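Local coordinates for protein SAM-dependent methyltransferase (Streptococcus pneumoniae, PDB 3KR9) that probably methylates N1 of adenine 22 in tRNA, with S-adenosylmethionine as methyl donor, at residues Glu104-Gly107 / Lys108-Asn111; Asp124-Arg127 / Ile128-Asp132. One frame throughout, in Å; residues are numbered along the deposited sequence.

Both interactions are local contacts within one chain, and they follow each other in sequence, one before and one after strand 114-119. Interaction 1 (104-107 with 108-111) is the turn that leaves helix 95-104 and leads towards this strand; interaction 2 (124-127 with 128-132) lies on helix 123-132, which follows it. Their centres are about 16 Å apart, yet they touch, L106 CD1 lying 4.0 Å from W129 CH2. F135, on the edge strand 135-145, meets side chains of both. Together they pack connecting segments of the Rossmann-like methyltransferase fold against one another and against the antiparallel end of its seven-stranded sheet.

Interaction 1 (Glu104-Gly107 / Lys108-Asn111); sequences EGLG and KLAN
K108 and G105 close a type I beta-turn at the end of helix 95-104, in the Rossmann-like fold of this methyltransferase. K108 N donates to G105 O over 2.9 Å with a nearly straight N-H (166°), although the donor stands above the carbonyl plane. A second turn overlaps the first, closed by a weak bond of 3.3 Å from L109 N to L106 O, and the two successive turns carry the chain round towards strand 114-119. G105 is the first residue to leave helical backbone angles, and G107 is an exposed inner residue of the first turn.

The K108 side chain begins over this turn. Its CB lies 3.6 Å from G105 O, and its CG is still beside that oxygen at 3.9 Å, placed there because CG stands anti to the carbonyl carbon (chi1 -57°). From CG onwards the chain is extended, so CD and CE carry the ammonium group away from the turn. At the tip, NZ hydrogen-bonds to the backbone oxygens of L76 and F79, tying the turn to another loop. Lysine suits this place: its first two methylenes rest on the turn while the extended remainder carries NZ to those two carbonyls.

L109 is buried, and its side chain meets L76 and F135; L106, partly exposed, also touches F135. L109 CG packs against G105 O and L106 O. The two leucine side chains meet at about a right angle, CD1 of L106 lying 4.1 Å from CD1 of L109.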
loop_
_atom_site.group_PDB
_atom_site.type_symbol
_atom_site.label_atom_id
_atom_site.label_comp_id
_atom_site.label_asym_id
_atom_site.label_seq_id
_atom_site.Cartn_x
_atom_site.Cartn_y
_atom_site.Cartn_z
ATOM N N GLU A 104 6.365 -11.209 -8.925
ATOM C CA GLU A 104 6.623 -11.318 -10.367
ATOM C C GLU A 104 7.648 -10.356 -10.949
ATOM O O GLU A 104 8.312 -10.674 -11.919
ATOM C CB GLU A 104 5.308 -11.230 -11.141
ATOM C CG GLU A 104 4.299 -12.239 -10.627
ATOM C CD GLU A 104 3.298 -12.615 -11.693
ATOM O OE1 GLU A 104 2.808 -11.696 -12.376
ATOM O OE2 GLU A 104 3.022 -13.832 -11.857
ATOM N N GLY A 105 7.800 -9.159 -10.386
ATOM C CA GLY A 105 8.866 -8.331 -10.912
ATOM C C GLY A 105 10.045 -8.181 -9.968
ATOM O O GLY A 105 10.790 -7.227 -10.070
ATOM N N LEU A 106 10.236 -9.166 -9.073
ATOM C CA LEU A 106 11.200 -9.069 -7.965
ATOM C C LEU A 106 12.620 -8.775 -8.448
ATOM O O LEU A 106 13.380 -7.977 -7.827
ATOM C CB LEU A 106 11.106 -10.321 -7.058
ATOM C CG LEU A 106 11.988 -10.483 -5.811
ATOM C CD1 LEU A 106 11.647 -9.403 -4.791
ATOM C CD2 LEU A 106 11.899 -11.958 -5.170
ATOM N N GLY A 107 12.965 -9.349 -9.588
ATOM C CA GLY A 107 14.268 -9.105 -10.192
ATOM C C GLY A 107 14.607 -7.672 -10.600
ATOM O O GLY A 107 15.761 -7.410 -10.919
ATOM N N LYS A 108 13.642 -6.742 -10.602
ATOM C CA LYS A 108 13.883 -5.323 -11.049
ATOM C C LYS A 108 13.912 -4.314 -9.923
ATOM O O LYS A 108 14.127 -3.129 -10.127
ATOM C CB LYS A 108 12.755 -4.848 -11.980
ATOM C CG LYS A 108 12.539 -5.705 -13.238
ATOM C CD LYS A 108 11.252 -5.250 -13.952
ATOM C CE LYS A 108 11.063 -5.987 -15.215
ATOM N NZ LYS A 108 9.809 -5.567 -15.785
ATOM N N LEU A 109 13.685 -4.782 -8.727
ATOM C CA LEU A 109 13.461 -3.906 -7.612
ATOM C C LEU A 109 14.764 -3.485 -6.913
ATOM O O LEU A 109 14.746 -2.534 -6.140
ATOM C CB LEU A 109 12.564 -4.608 -6.619
ATOM C CG LEU A 109 11.146 -4.907 -7.060
ATOM C CD1 LEU A 109 10.400 -5.607 -5.909
ATOM C CD2 LEU A 109 10.430 -3.597 -7.475
ATOM N N ALA A 110 15.886 -4.180 -7.170
ATOM C CA ALA A 110 17.111 -3.876 -6.398
ATOM C C ALA A 110 17.526 -2.382 -6.521
ATOM O O ALA A 110 18.007 -1.787 -5.561
ATOM C CB ALA A 110 18.266 -4.790 -6.817
ATOM N N ASN A 111 17.321 -1.763 -7.685
ATOM C CA ASN A 111 17.795 -0.402 -7.862
ATOM C C ASN A 111 16.681 0.663 -7.596
ATOM O O ASN A 111 16.830 1.856 -7.891
ATOM C CB ASN A 111 18.413 -0.253 -9.259
ATOM C CG ASN A 111 19.485 0.801 -9.317
ATOM O OD1 ASN A 111 20.076 1.189 -8.302
ATOM N ND2 ASN A 111 19.741 1.294 -10.520
#

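Interaction 2 (Asp124-Arg127 / Ile128-Asp132); sequences DDLR and IWLQD
L126 O accepts the backbone N-H of L130, with L130 N at 2.9 Å; L130 CG (3.2 Å) and CD1 (3.4 Å) are packed tightly against the same oxygen. The side chain is set there by a chi1 of -72°, which puts CG beside its own backbone N and thus over the preceding turn. Further out, L130 CD1 meets L126 CG at 4.0 Å. This i to i+4 pairing makes one buried face of helix 123-132, and leucines suit it: both branched side chains touch L153 of strand 148-157, and L130 also touches V155 and F135.

The same backbone pattern joins I128 to D124, W129 to D125 and Q131 to R127. I128, on the exposed side, lays CG1 3.6 Å from D124 O. W129 has its CB beside the carbonyls of D125 and L126, but its indole leads off to stack with H133 and give its NE1 to E103.

D124 OD1 makes a salt bridge to R122 and weakly accepts the D125 N-H, while D125 OD2 bridges to R96 and R122. The extended chain of buried R127 carries its guanidinium to E140, E151 and the V167 backbone oxygen. The two glutamates probably offset the charge that R127 brings into a buried place, and aspartates near the helix N-terminus should interact favourably with the helix dipole.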
loop_
_atom_site.group_PDB
_atom_site.type_symbol
_atom_site.label_atom_id
_atom_site.label_comp_id
_atom_site.label_asym_id
_atom_site.label_seq_id
_atom_site.Cartn_x
_atom_site.Cartn_y
_atom_site.Cartn_z
ATOM N N ASP A 124 -1.190 -7.750 6.945
ATOM C CA ASP A 124 -0.356 -8.696 7.641
ATOM C C ASP A 124 0.386 -9.608 6.688
ATOM O O ASP A 124 1.613 -9.664 6.802
ATOM C CB ASP A 124 -1.124 -9.480 8.736
ATOM C CG ASP A 124 -2.313 -10.286 8.206
ATOM O OD1 ASP A 124 -2.859 -10.021 7.127
ATOM O OD2 ASP A 124 -2.753 -11.180 8.949
ATOM N N ASP A 125 -0.317 -10.264 5.731
ATOM C CA ASP A 125 0.361 -11.134 4.725
ATOM C C ASP A 125 1.303 -10.344 3.838
ATOM O O ASP A 125 2.329 -10.844 3.432
ATOM C CB ASP A 125 -0.632 -11.885 3.770
ATOM C CG ASP A 125 -1.709 -12.658 4.544
ATOM O OD1 ASP A 125 -1.348 -13.288 5.537
ATOM O OD2 ASP A 125 -2.902 -12.598 4.207
ATOM N N LEU A 126 0.996 -9.106 3.527
ATOM C CA LEU A 126 2.002 -8.352 2.772
ATOM C C LEU A 126 3.286 -8.099 3.649
ATOM O O LEU A 126 4.384 -7.984 3.114
ATOM C CB LEU A 126 1.427 -6.970 2.352
ATOM C CG LEU A 126 2.325 -5.972 1.616
ATOM C CD1 LEU A 126 3.002 -6.577 0.341
ATOM C CD2 LEU A 126 1.415 -4.732 1.218
ATOM N N ARG A 127 3.118 -7.928 4.962
ATOM C CA ARG A 127 4.293 -7.566 5.800
ATOM C C ARG A 127 5.200 -8.813 5.855
ATOM O O ARG A 127 6.414 -8.709 5.857
ATOM C CB ARG A 127 3.854 -7.113 7.203
ATOM C CG ARG A 127 3.243 -5.748 7.246
ATOM C CD ARG A 127 3.121 -5.243 8.751
ATOM N NE ARG A 127 2.520 -3.917 8.799
ATOM C CZ ARG A 127 1.208 -3.704 8.860
ATOM N NH1 ARG A 127 0.359 -4.730 9.001
ATOM N NH2 ARG A 127 0.746 -2.454 8.860
ATOM N N ILE A 128 4.578 -9.995 5.896
ATOM C CA ILE A 128 5.312 -11.311 5.894
ATOM C C ILE A 128 6.063 -11.447 4.578
ATOM O O ILE A 128 7.261 -11.756 4.506
ATOM C CB ILE A 128 4.291 -12.454 6.116
ATOM C CG1 ILE A 128 3.810 -12.396 7.559
ATOM C CG2 ILE A 128 4.853 -13.903 5.686
ATOM C CD1 ILE A 128 2.481 -13.077 7.787
ATOM N N TRP A 129 5.371 -11.163 3.513
ATOM C CA TRP A 129 6.016 -11.229 2.205
ATOM C C TRP A 129 7.218 -10.307 2.138
ATOM O O TRP A 129 8.316 -10.727 1.711
ATOM C CB TRP A 129 5.020 -10.872 1.086
ATOM C CG TRP A 129 5.655 -11.162 -0.216
ATOM C CD1 TRP A 129 5.628 -12.343 -0.891
ATOM C CD2 TRP A 129 6.481 -10.268 -0.973
ATOM N NE1 TRP A 129 6.393 -12.222 -2.049
ATOM C CE2 TRP A 129 6.948 -10.972 -2.094
ATOM C CE3 TRP A 129 6.910 -8.945 -0.779
ATOM C CZ2 TRP A 129 7.779 -10.389 -3.061
ATOM C CZ3 TRP A 129 7.761 -8.373 -1.720
ATOM C CH2 TRP A 129 8.150 -9.091 -2.880
ATOM N N LEU A 130 7.044 -9.051 2.563
ATOM C CA LEU A 130 8.124 -8.062 2.501
ATOM C C LEU A 130 9.336 -8.536 3.260
ATOM O O LEU A 130 10.470 -8.544 2.735
ATOM C CB LEU A 130 7.676 -6.695 3.087
ATOM C CG LEU A 130 6.692 -5.940 2.198
ATOM C CD1 LEU A 130 5.901 -4.915 3.010
ATOM C CD2 LEU A 130 7.428 -5.303 0.983
ATOM N N GLN A 131 9.080 -8.923 4.494
ATOM C CA GLN A 131 10.145 -9.392 5.350
ATOM C C GLN A 131 10.902 -10.568 4.707
ATOM O O GLN A 131 12.127 -10.591 4.741
ATOM C CB GLN A 131 9.570 -9.871 6.680
ATOM C CG GLN A 131 10.576 -10.827 7.399
ATOM C CD GLN A 131 10.399 -10.789 8.898
ATOM O OE1 GLN A 131 9.697 -9.898 9.414
ATOM N NE2 GLN A 131 11.030 -11.756 9.625
ATOM N N ASP A 132 10.164 -11.535 4.141
ATOM C CA ASP A 132 10.785 -12.731 3.533
ATOM C C ASP A 132 11.513 -12.428 2.228
ATOM O O ASP A 132 12.107 -13.328 1.682
ATOM C CB ASP A 132 9.724 -13.811 3.257
ATOM C CG ASP A 132 9.075 -14.311 4.513
ATOM O OD1 ASP A 132 9.727 -14.229 5.570
ATOM O OD2 ASP A 132 7.901 -14.770 4.455
#